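Local coordinates for protein extracellular ligand-binding receptor (Desulfohalobium retbaense DSM 5692, PDB 5ERE) that probably senses small solutes from outside the cell, binding ketoleucine in a periplasmic-binding-protein-like domain coupled to a tandem PAS-type sensor that holds cytosine, at residues L227-S233 with P307-V313; P474-L480 with Y555-Y561. All blocks are in the same frame, centred on the assembly; numbering follows the deposited sequence.

Contact 1. Residues L227-S233 with P307-V313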
ATOM      1  N   LEU A 227       5.305  -0.205  20.112  1.00 48.80           N
ATOM      2  CA  LEU A 227       4.477   0.624  19.251  1.00 53.32           C
ATOM      3  C   LEU A 227       4.774   0.343  17.774  1.00 46.49           C
ATOM      4  O   LEU A 227       5.923   0.328  17.389  1.00 42.93           O
ATOM      5  CB  LEU A 227       4.727   2.099  19.561  1.00 50.79           C
ATOM      6  CG  LEU A 227       3.837   3.106  18.827  1.00 53.56           C
ATOM      7  CD1 LEU A 227       3.774   4.357  19.656  1.00 49.94           C
ATOM      8  CD2 LEU A 227       4.324   3.448  17.421  1.00 53.88           C
ATOM      9  N   VAL A 228       3.741   0.098  16.973  1.00 54.00           N
ATOM     10  CA  VAL A 228       3.920  -0.240  15.555  1.00 55.82           C
ATOM     11  C   VAL A 228       3.517   0.966  14.722  1.00 43.41           C
ATOM     12  O   VAL A 228       2.539   1.604  15.030  1.00 39.61           O
ATOM     13  CB  VAL A 228       3.085  -1.489  15.165  1.00 44.67           C
ATOM     14  CG1 VAL A 228       3.179  -1.802  13.662  1.00 50.27           C
ATOM     15  CG2 VAL A 228       3.548  -2.708  15.972  1.00 42.74           C
ATOM     16  N   TYR A 229       4.266   1.306  13.680  1.00 38.98           N
ATOM     17  CA  TYR A 229       3.851   2.430  12.833  1.00 43.74           C
ATOM     18  C   TYR A 229       4.266   2.253  11.375  1.00 37.64           C
ATOM     19  O   TYR A 229       5.176   1.479  11.057  1.00 39.20           O
ATOM     20  CB  TYR A 229       4.421   3.747  13.374  1.00 43.16           C
ATOM     21  CG  TYR A 229       5.915   3.754  13.431  1.00 41.81           C
ATOM     22  CD1 TYR A 229       6.580   3.099  14.452  1.00 43.85           C
ATOM     23  CD2 TYR A 229       6.689   4.410  12.444  1.00 36.78           C
ATOM     24  CE1 TYR A 229       7.953   3.078  14.515  1.00 43.59           C
ATOM     25  CE2 TYR A 229       8.047   4.401  12.507  1.00 38.85           C
ATOM     26  CZ  TYR A 229       8.689   3.731  13.543  1.00 40.41           C
ATOM     27  OH  TYR A 229      10.057   3.710  13.613  1.00 39.17           O
ATOM     28  N   THR A 230       3.561   2.946  10.488  1.00 42.49           N
ATOM     29  CA  THR A 230       3.933   2.959   9.083  1.00 35.77           C
ATOM     30  C   THR A 230       4.980   4.028   8.838  1.00 38.90           C
ATOM     31  O   THR A 230       4.980   5.076   9.484  1.00 32.85           O
ATOM     32  CB  THR A 230       2.738   3.180   8.186  1.00 37.35           C
ATOM     33  OG1 THR A 230       1.889   4.196   8.716  1.00 40.62           O
ATOM     34  CG2 THR A 230       1.966   1.905   8.038  1.00 37.59           C
ATOM     35  N   TYR A 231       5.903   3.743   7.915  1.00 40.45           N
ATOM     36  CA  TYR A 231       7.043   4.613   7.704  1.00 37.51           C
ATOM     37  C   TYR A 231       7.672   4.373   6.296  1.00 33.42           C
ATOM     38  O   TYR A 231       7.714   3.236   5.829  1.00 35.20           O
ATOM     39  CB  TYR A 231       8.081   4.379   8.789  1.00 39.85           C
ATOM     40  CG  TYR A 231       9.094   5.469   8.882  1.00 35.03           C
ATOM     41  CD1 TYR A 231       8.789   6.653   9.514  1.00 34.50           C
ATOM     42  CD2 TYR A 231      10.359   5.309   8.334  1.00 40.07           C
ATOM     43  CE1 TYR A 231       9.707   7.669   9.582  1.00 34.77           C
ATOM     44  CE2 TYR A 231      11.293   6.312   8.398  1.00 32.06           C
ATOM     45  CZ  TYR A 231      10.969   7.483   9.013  1.00 35.24           C
ATOM     46  OH  TYR A 231      11.900   8.470   9.071  1.00 32.85           O
ATOM     47  N   PRO A 232       8.137   5.439   5.629  1.00 30.20           N
ATOM     48  CA  PRO A 232       8.889   5.245   4.351  1.00 29.38           C
ATOM     49  C   PRO A 232      10.048   4.287   4.459  1.00 37.17           C
ATOM     50  O   PRO A 232      10.769   4.318   5.443  1.00 36.26           O
ATOM     51  CB  PRO A 232       9.397   6.639   4.015  1.00 34.96           C
ATOM     52  CG  PRO A 232       8.487   7.573   4.765  1.00 41.07           C
ATOM     53  CD  PRO A 232       8.096   6.852   6.028  1.00 34.65           C
ATOM     54  N   SER A 233      10.240   3.431   3.467  1.00 38.39           N
ATOM     55  CA  SER A 233      11.223   2.360   3.631  1.00 31.90           C
ATOM     56  C   SER A 233      12.660   2.658   3.173  1.00 39.99           C
ATOM     57  O   SER A 233      13.393   1.719   2.906  1.00 52.90           O
ATOM     58  CB  SER A 233      10.767   1.109   2.886  1.00 32.19           C
ATOM     59  OG  SER A 233      10.967   1.262   1.516  1.00 44.24           O
ATOM     60  N   PRO A 307       7.763   3.442  -1.524  1.00 32.30           N
ATOM     61  CA  PRO A 307       7.175   2.431  -0.628  1.00 34.71           C
ATOM     62  C   PRO A 307       7.337   2.728   0.879  1.00 32.22           C
ATOM     63  O   PRO A 307       8.227   3.475   1.296  1.00 34.62           O
ATOM     64  CB  PRO A 307       7.915   1.148  -1.023  1.00 35.95           C
ATOM     65  CG  PRO A 307       9.231   1.635  -1.664  1.00 41.97           C
ATOM     66  CD  PRO A 307       8.883   2.908  -2.344  1.00 32.44           C
ATOM     67  N   TYR A 308       6.410   2.160   1.658  1.00 35.43           N
ATOM     68  CA  TYR A 308       6.383   2.222   3.113  1.00 32.37           C
ATOM     69  C   TYR A 308       6.474   0.804   3.681  1.00 29.97           C
ATOM     70  O   TYR A 308       6.114  -0.202   3.014  1.00 29.78           O
ATOM     71  CB  TYR A 308       5.073   2.878   3.659  1.00 32.39           C
ATOM     72  CG  TYR A 308       5.034   4.387   3.709  1.00 27.87           C
ATOM     73  CD1 TYR A 308       5.454   5.159   2.634  1.00 35.79           C
ATOM     74  CD2 TYR A 308       4.561   5.042   4.816  1.00 29.81           C
ATOM     75  CE1 TYR A 308       5.407   6.539   2.683  1.00 29.51           C
ATOM     76  CE2 TYR A 308       4.513   6.406   4.879  1.00 34.32           C
ATOM     77  CZ  TYR A 308       4.959   7.155   3.787  1.00 36.36           C
ATOM     78  OH  TYR A 308       4.934   8.511   3.816  1.00 33.88           O
ATOM     79  N   ILE A 309       6.926   0.738   4.931  1.00 35.48           N
ATOM     80  CA  ILE A 309       6.964  -0.506   5.674  1.00 31.36           C
ATOM     81  C   ILE A 309       6.393  -0.280   7.068  1.00 33.79           C
ATOM     82  O   ILE A 309       6.203   0.861   7.516  1.00 38.71           O
ATOM     83  CB  ILE A 309       8.362  -1.076   5.854  1.00 35.46           C
ATOM     84  CG1 ILE A 309       9.313   0.013   6.381  1.00 41.99           C
ATOM     85  CG2 ILE A 309       8.833  -1.641   4.559  1.00 34.41           C
ATOM     86  CD1 ILE A 309      10.600  -0.506   7.010  1.00 45.41           C
ATOM     87  N   PHE A 310       6.161  -1.388   7.736  1.00 33.94           N
ATOM     88  CA  PHE A 310       5.936  -1.357   9.175  1.00 35.16           C
ATOM     89  C   PHE A 310       7.222  -1.339   9.969  1.00 34.58           C
ATOM     90  O   PHE A 310       8.175  -2.074   9.675  1.00 40.50           O
ATOM     91  CB  PHE A 310       5.084  -2.537   9.577  1.00 38.20           C
ATOM     92  CG  PHE A 310       3.655  -2.366   9.211  1.00 37.26           C
ATOM     93  CD1 PHE A 310       2.838  -1.567   9.977  1.00 41.86           C
ATOM     94  CD2 PHE A 310       3.131  -2.989   8.092  1.00 36.97           C
ATOM     95  CE1 PHE A 310       1.495  -1.393   9.638  1.00 46.99           C
ATOM     96  CE2 PHE A 310       1.796  -2.826   7.750  1.00 38.21           C
ATOM     97  CZ  PHE A 310       0.985  -2.017   8.524  1.00 39.35           C
ATOM     98  N   LYS A 311       7.245  -0.436  10.941  1.00 35.34           N
ATOM     99  CA  LYS A 311       8.321  -0.331  11.889  1.00 43.57           C
ATOM    100  C   LYS A 311       7.780  -0.426  13.302  1.00 47.45           C
ATOM    101  O   LYS A 311       6.568  -0.329  13.529  1.00 39.11           O
ATOM    102  CB  LYS A 311       9.079   0.973  11.684  1.00 37.05           C
ATOM    103  CG  LYS A 311       9.820   0.968  10.386  1.00 35.91           C
ATOM    104  CD  LYS A 311      10.719   2.165  10.213  1.00 38.24           C
ATOM    105  CE  LYS A 311      12.116   1.974  10.824  1.00 38.18           C
ATOM    106  NZ  LYS A 311      12.903   3.216  10.620  1.00 46.60           N
ATOM    107  N   LYS A 312       8.668  -0.653  14.253  1.00 60.97           N
ATOM    108  CA  LYS A 312       8.238  -0.640  15.636  1.00 58.01           C
ATOM    109  C   LYS A 312       9.309  -0.081  16.546  1.00 51.60           C
ATOM    110  O   LYS A 312      10.490  -0.114  16.248  1.00 46.16           O
ATOM    111  CB  LYS A 312       7.837  -2.036  16.080  1.00 66.71           C
ATOM    112  CG  LYS A 312       8.986  -2.960  16.364  1.00 70.55           C
ATOM    113  CD  LYS A 312       8.484  -4.373  16.607  1.00 82.47           C
ATOM    114  CE  LYS A 312       7.550  -4.531  17.814  1.00 80.95           C
ATOM    115  NZ  LYS A 312       6.523  -5.586  17.533  1.00 77.75           N
ATOM    116  N   VAL A 313       8.862   0.479  17.653  1.00 49.70           N
ATOM    117  CA  VAL A 313       9.754   0.964  18.687  1.00 55.73           C
ATOM    118  C   VAL A 313      10.232  -0.232  19.528  1.00 50.33           C
ATOM    119  O   VAL A 313       9.406  -1.022  19.998  1.00 62.06           O
ATOM    120  CB  VAL A 313       9.027   2.004  19.562  1.00 56.97           C
ATOM    121  CG1 VAL A 313       9.936   2.580  20.645  1.00 54.34           C
ATOM    122  CG2 VAL A 313       8.475   3.102  18.681  1.00 52.04           C
TER
HETATM  123  O   HOH W   1      10.845   4.519   0.447  1.00 42.45           O
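Tyr-229 and Lys-311 face each other as a hydrogen-bonded pair of two antiparallel strands. Their backbones exchange two bonds: Tyr-229 N gives to Lys-311 O at 2.8 Å, and Lys-311 N returns to Tyr-229 O with a nearly straight N-H (174°). Tyr-231 and Ile-309 repeat the pattern. Val-313 N closes on Leu-227 O at one end, and Ser-233 N on Pro-307 O at the other.

Two CH-pi contacts join the strands. Lys-311 CB lies over one face of the Tyr-229 ring, offset toward the rim, 3.8 Å from the ring centroid. The ring is brought over its neighbour because Tyr-229 CG sits between the backbone N and the carbonyl carbon (chi1 60°). Three pairs further on, toward the Ser-233 end, Pro-232 CD lies over one face of the Tyr-308 ring, 4.0 Å from the ring centroid.

The two strands belong to the mixed sheet of one lobe of the periplasmic binding protein fold. Strand 228-232 runs parallel to strand 205-208 on its other side. Strand 304-314 comes back antiparallel; 73 residues, about half of them helix, separate segments 227-233 and 307-313.

Carbon contacts line both faces. Val-228 CG1 meets Phe-310 CD1 at 3.7 Å, and Thr-230 CG2 meets Phe-310 CE1 at the same distance. Helix 112-123 covers this face with Leu-119 and Tyr-122. On the Tyr-229 face, Lys-311 CD passes 3.7 Å from Tyr-231 CD2, and the bend at chi3 then sets the course of CE and NZ.

Polar ends are met from outside the pair. Gln-213 OE1 bonds to both Tyr-229 OH and Lys-311 NZ. Thr-230 OG1 bonds to Glu-115. At the loop end, a water donates to Pro-307 O at 2.9 Å and bonds weakly to Ser-233 OG.

Contact 2. Residues P474-L480 with Y555-Y561; sequences PVEIFVL and YRLALTY
Phe-478 reaches over Ala-558, its hydrogen-bonded partner on the antiparallel strand. The side chain leaves CB on the same face of the sheet as the Ala-558 methyl. Its CG stands between the backbone N and the carbonyl carbon (chi1 59°), and this turns the ring over the neighbouring strand. Phe-478 CD1 lies 3.9 Å from Ala-558 O. CE1 comes next, close to both Ala-558 CB and Thr-560 CG2. The Thr-560 methyl, CG2, meets Phe-478 CE1 at the ring edge, in the plane, at 3.9 Å. CE2, across CZ from CE1, borders the same Ala-558 methyl. At the tip, Phe-478 CZ is 3.5 Å from Ala-558 CB. The alanine methyl thus lies over one face, offset toward the rim, in a CH-pi contact 20° off the ring normal.

These strands are neighbours in a five-stranded antiparallel sheet, with 486-488 beyond strand 476-480 and 541-550 beyond strand 553-561. Its place after the cytosine-binding domain is consistent with the second PAS-like domain of the tandem sensor. Six backbone bonds join the pair, two each at Glu-476/Thr-560, Phe-478/Ala-558 and Leu-480/Arg-556. The bond from Ala-558 N to Phe-478 O is almost straight (177°).

The opposite face is aliphatic. Leu-557 CD1 touches Ile-477 CG2 at 3.5 Å and Val-479 CG2 at 3.8 Å. Helices 324-357 and 461-470 pack on these residues. Back on the Phe-478 face, a water donates to Glu-476 OE1 at 3.1 Å and also bonds to Thr-560 OG1 at 2.7 Å.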
ATOM      1  N   PRO A 474       7.576  -2.766  -0.070  1.00 36.04           N
ATOM      2  CA  PRO A 474       8.722  -3.203  -0.893  1.00 35.87           C
ATOM      3  C   PRO A 474       8.913  -4.714  -0.868  1.00 36.90           C
ATOM      4  O   PRO A 474       9.867  -5.215  -0.315  1.00 37.88           O
ATOM      5  CB  PRO A 474       9.907  -2.488  -0.232  1.00 36.62           C
ATOM      6  CG  PRO A 474       9.526  -2.542   1.250  1.00 36.99           C
ATOM      7  CD  PRO A 474       8.008  -2.242   1.235  1.00 38.31           C
ATOM      8  N   VAL A 475       7.993  -5.442  -1.471  1.00 32.17           N
ATOM      9  CA  VAL A 475       8.024  -6.897  -1.476  1.00 35.99           C
ATOM     10  C   VAL A 475       7.483  -7.334  -2.815  1.00 35.61           C
ATOM     11  O   VAL A 475       6.814  -6.565  -3.475  1.00 34.61           O
ATOM     12  CB  VAL A 475       7.133  -7.556  -0.343  1.00 31.78           C
ATOM     13  CG1 VAL A 475       7.421  -6.957   1.002  1.00 38.11           C
ATOM     14  CG2 VAL A 475       5.635  -7.422  -0.680  1.00 41.97           C
ATOM     15  N   GLU A 476       7.727  -8.585  -3.187  1.00 36.33           N
ATOM     16  CA  GLU A 476       6.998  -9.194  -4.291  1.00 37.89           C
ATOM     17  C   GLU A 476       6.417 -10.528  -3.887  1.00 39.16           C
ATOM     18  O   GLU A 476       6.983 -11.231  -3.048  1.00 38.25           O
ATOM     19  CB  GLU A 476       7.909  -9.373  -5.514  1.00 40.57           C
ATOM     20  CG  GLU A 476       8.660  -8.106  -5.887  1.00 47.68           C
ATOM     21  CD  GLU A 476       9.487  -8.260  -7.163  1.00 60.97           C
ATOM     22  OE1 GLU A 476       9.808  -9.408  -7.543  1.00 63.01           O
ATOM     23  OE2 GLU A 476       9.802  -7.225  -7.795  1.00 67.65           O
ATOM     24  N   ILE A 477       5.275 -10.859  -4.479  1.00 39.53           N
ATOM     25  CA  ILE A 477       4.665 -12.174  -4.318  1.00 35.17           C
ATOM     26  C   ILE A 477       4.517 -12.818  -5.698  1.00 40.29           C
ATOM     27  O   ILE A 477       3.997 -12.181  -6.636  1.00 35.31           O
ATOM     28  CB  ILE A 477       3.299 -12.072  -3.618  1.00 36.78           C
ATOM     29  CG1 ILE A 477       3.490 -11.571  -2.190  1.00 36.62           C
ATOM     30  CG2 ILE A 477       2.527 -13.412  -3.659  1.00 31.04           C
ATOM     31  CD1 ILE A 477       2.283 -11.495  -1.373  1.00 38.05           C
ATOM     32  N   PHE A 478       4.947 -14.074  -5.835  1.00 34.90           N
ATOM     33  CA  PHE A 478       4.744 -14.776  -7.087  1.00 38.45           C
ATOM     34  C   PHE A 478       4.109 -16.135  -6.813  1.00 32.62           C
ATOM     35  O   PHE A 478       4.005 -16.562  -5.668  1.00 37.80           O
ATOM     36  CB  PHE A 478       6.058 -14.889  -7.897  1.00 42.17           C
ATOM     37  CG  PHE A 478       7.179 -15.606  -7.187  1.00 36.01           C
ATOM     38  CD1 PHE A 478       8.005 -14.920  -6.331  1.00 41.98           C
ATOM     39  CD2 PHE A 478       7.402 -16.964  -7.403  1.00 34.89           C
ATOM     40  CE1 PHE A 478       9.072 -15.583  -5.681  1.00 44.37           C
ATOM     41  CE2 PHE A 478       8.471 -17.632  -6.761  1.00 42.23           C
ATOM     42  CZ  PHE A 478       9.295 -16.935  -5.911  1.00 37.53           C
ATOM     43  N   VAL A 479       3.606 -16.756  -7.879  1.00 32.24           N
ATOM     44  CA  VAL A 479       2.944 -18.039  -7.820  1.00 33.41           C
ATOM     45  C   VAL A 479       3.609 -19.038  -8.731  1.00 39.92           C
ATOM     46  O   VAL A 479       3.812 -18.798  -9.910  1.00 34.56           O
ATOM     47  CB  VAL A 479       1.467 -17.929  -8.195  1.00 40.06           C
ATOM     48  CG1 VAL A 479       0.776 -19.278  -8.046  1.00 34.31           C
ATOM     49  CG2 VAL A 479       0.810 -16.908  -7.310  1.00 35.24           C
ATOM     50  N   LEU A 480       3.953 -20.175  -8.147  1.00 37.85           N
ATOM     51  CA  LEU A 480       4.602 -21.253  -8.876  1.00 36.26           C
ATOM     52  C   LEU A 480       3.704 -22.466  -8.930  1.00 40.53           C
ATOM     53  O   LEU A 480       3.020 -22.815  -7.951  1.00 41.11           O
ATOM     54  CB  LEU A 480       5.918 -21.657  -8.198  1.00 35.93           C
ATOM     55  CG  LEU A 480       7.251 -21.391  -8.871  1.00 51.75           C
ATOM     56  CD1 LEU A 480       7.351 -19.932  -9.285  1.00 57.40           C
ATOM     57  CD2 LEU A 480       8.389 -21.771  -7.893  1.00 49.77           C
ATOM     58  N   TYR A 555      -0.725 -24.690  -5.552  1.00 32.50           N
ATOM     59  CA  TYR A 555       0.238 -23.731  -6.073  1.00 37.96           C
ATOM     60  C   TYR A 555       1.021 -23.159  -4.937  1.00 36.33           C
ATOM     61  O   TYR A 555       0.473 -22.922  -3.839  1.00 39.27           O
ATOM     62  CB  TYR A 555      -0.461 -22.576  -6.824  1.00 37.19           C
ATOM     63  CG  TYR A 555      -1.504 -23.050  -7.765  1.00 36.54           C
ATOM     64  CD1 TYR A 555      -1.172 -23.651  -8.962  1.00 43.83           C
ATOM     65  CD2 TYR A 555      -2.838 -22.924  -7.440  1.00 47.50           C
ATOM     66  CE1 TYR A 555      -2.159 -24.101  -9.818  1.00 48.25           C
ATOM     67  CE2 TYR A 555      -3.800 -23.363  -8.270  1.00 45.32           C
ATOM     68  CZ  TYR A 555      -3.470 -23.951  -9.458  1.00 47.18           C
ATOM     69  OH  TYR A 555      -4.491 -24.386 -10.273  1.00 55.76           O
ATOM     70  N   ARG A 556       2.288 -22.880  -5.210  1.00 36.61           N
ATOM     71  CA  ARG A 556       3.127 -22.228  -4.236  1.00 37.18           C
ATOM     72  C   ARG A 556       3.028 -20.731  -4.390  1.00 31.76           C
ATOM     73  O   ARG A 556       3.105 -20.205  -5.504  1.00 32.14           O
ATOM     74  CB  ARG A 556       4.588 -22.676  -4.367  1.00 39.22           C
ATOM     75  CG  ARG A 556       4.770 -24.162  -4.445  1.00 39.56           C
ATOM     76  CD  ARG A 556       4.623 -24.865  -3.075  1.00 41.99           C
ATOM     77  NE  ARG A 556       4.938 -26.289  -3.189  1.00 47.62           N
ATOM     78  CZ  ARG A 556       4.099 -27.302  -2.962  1.00 51.89           C
ATOM     79  NH1 ARG A 556       2.853 -27.090  -2.568  1.00 47.93           N
ATOM     80  NH2 ARG A 556       4.517 -28.555  -3.112  1.00 55.02           N
ATOM     81  N   LEU A 557       2.865 -20.075  -3.238  1.00 30.10           N
ATOM     82  CA  LEU A 557       2.692 -18.650  -3.093  1.00 32.72           C
ATOM     83  C   LEU A 557       3.872 -18.164  -2.307  1.00 32.68           C
ATOM     84  O   LEU A 557       4.034 -18.525  -1.132  1.00 39.44           O
ATOM     85  CB  LEU A 557       1.368 -18.328  -2.372  1.00 34.97           C
ATOM     86  CG  LEU A 557       0.962 -16.861  -2.226  1.00 33.34           C
ATOM     87  CD1 LEU A 557       0.467 -16.300  -3.578  1.00 38.22           C
ATOM     88  CD2 LEU A 557      -0.127 -16.737  -1.148  1.00 30.61           C
ATOM     89  N   ALA A 558       4.724 -17.375  -2.960  1.00 38.70           N
ATOM     90  CA  ALA A 558       5.988 -16.952  -2.362  1.00 37.06           C
ATOM     91  C   ALA A 558       6.057 -15.450  -2.280  1.00 43.76           C
ATOM     92  O   ALA A 558       5.649 -14.730  -3.208  1.00 33.25           O
ATOM     93  CB  ALA A 558       7.140 -17.471  -3.149  1.00 38.90           C
ATOM     94  N   LEU A 559       6.612 -14.996  -1.172  1.00 29.39           N
ATOM     95  CA  LEU A 559       6.884 -13.593  -0.913  1.00 31.55           C
ATOM     96  C   LEU A 559       8.366 -13.394  -0.721  1.00 38.72           C
ATOM     97  O   LEU A 559       8.970 -14.096   0.086  1.00 40.78           O
ATOM     98  CB  LEU A 559       6.134 -13.114   0.330  1.00 32.58           C
ATOM     99  CG  LEU A 559       6.290 -11.624   0.655  1.00 37.01           C
ATOM    100  CD1 LEU A 559       5.055 -11.196   1.461  1.00 42.59           C
ATOM    101  CD2 LEU A 559       7.563 -11.282   1.427  1.00 44.03           C
ATOM    102  N   THR A 560       8.935 -12.424  -1.443  1.00 37.09           N
ATOM    103  CA  THR A 560      10.318 -12.030  -1.287  1.00 40.65           C
ATOM    104  C   THR A 560      10.487 -10.567  -0.882  1.00 41.59           C
ATOM    105  O   THR A 560       9.682  -9.702  -1.211  1.00 41.06           O
ATOM    106  CB  THR A 560      11.128 -12.250  -2.592  1.00 45.30           C
ATOM    107  OG1 THR A 560      10.489 -11.552  -3.663  1.00 46.12           O
ATOM    108  CG2 THR A 560      11.209 -13.716  -2.947  1.00 48.48           C
ATOM    109  N   TYR A 561      11.564 -10.309  -0.155  1.00 42.59           N
ATOM    110  CA  TYR A 561      11.871  -8.979   0.338  1.00 47.66           C
ATOM    111  C   TYR A 561      13.367  -8.911   0.613  1.00 54.22           C
ATOM    112  O   TYR A 561      14.031  -9.961   0.748  1.00 48.18           O
ATOM    113  CB  TYR A 561      11.039  -8.643   1.598  1.00 44.75           C
ATOM    114  CG  TYR A 561      11.312  -9.492   2.810  1.00 48.11           C
ATOM    115  CD1 TYR A 561      10.748 -10.755   2.946  1.00 51.38           C
ATOM    116  CD2 TYR A 561      12.137  -9.036   3.829  1.00 51.19           C
ATOM    117  CE1 TYR A 561      11.009 -11.539   4.067  1.00 47.11           C
ATOM    118  CE2 TYR A 561      12.395  -9.818   4.947  1.00 46.26           C
ATOM    119  CZ  TYR A 561      11.832 -11.064   5.053  1.00 48.42           C
ATOM    120  OH  TYR A 561      12.105 -11.845   6.174  1.00 51.71           O
TER
HETATM  121  O   HOH W   2      10.334 -12.231  -6.277  1.00 50.78           O

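Contact 1 lies in the ketoleucine-binding part and contact 2 in what is probably the second PAS-like domain, with centres 21 Å apart. They are in series along the chain, and the whole of helix 324-357 lies between them in sequence. The two meet directly at Pro-474. Pro-474 CD packs against Tyr-308 O at 3.3 Å and against Ile-309 CG2 at 3.5 Å, and Pro-474 CG is 4.1 Å from Ser-233 OG. A backbone bond between Tyr-308 and Asn-472 adds to this junction. Neither contact forms a ligand site, but Tyr-308 touches Arg-210 of the ketoleucine pocket. The Tyr-555 side chain of contact 2 is about 12 Å from the bound cytosine at the nearest atoms.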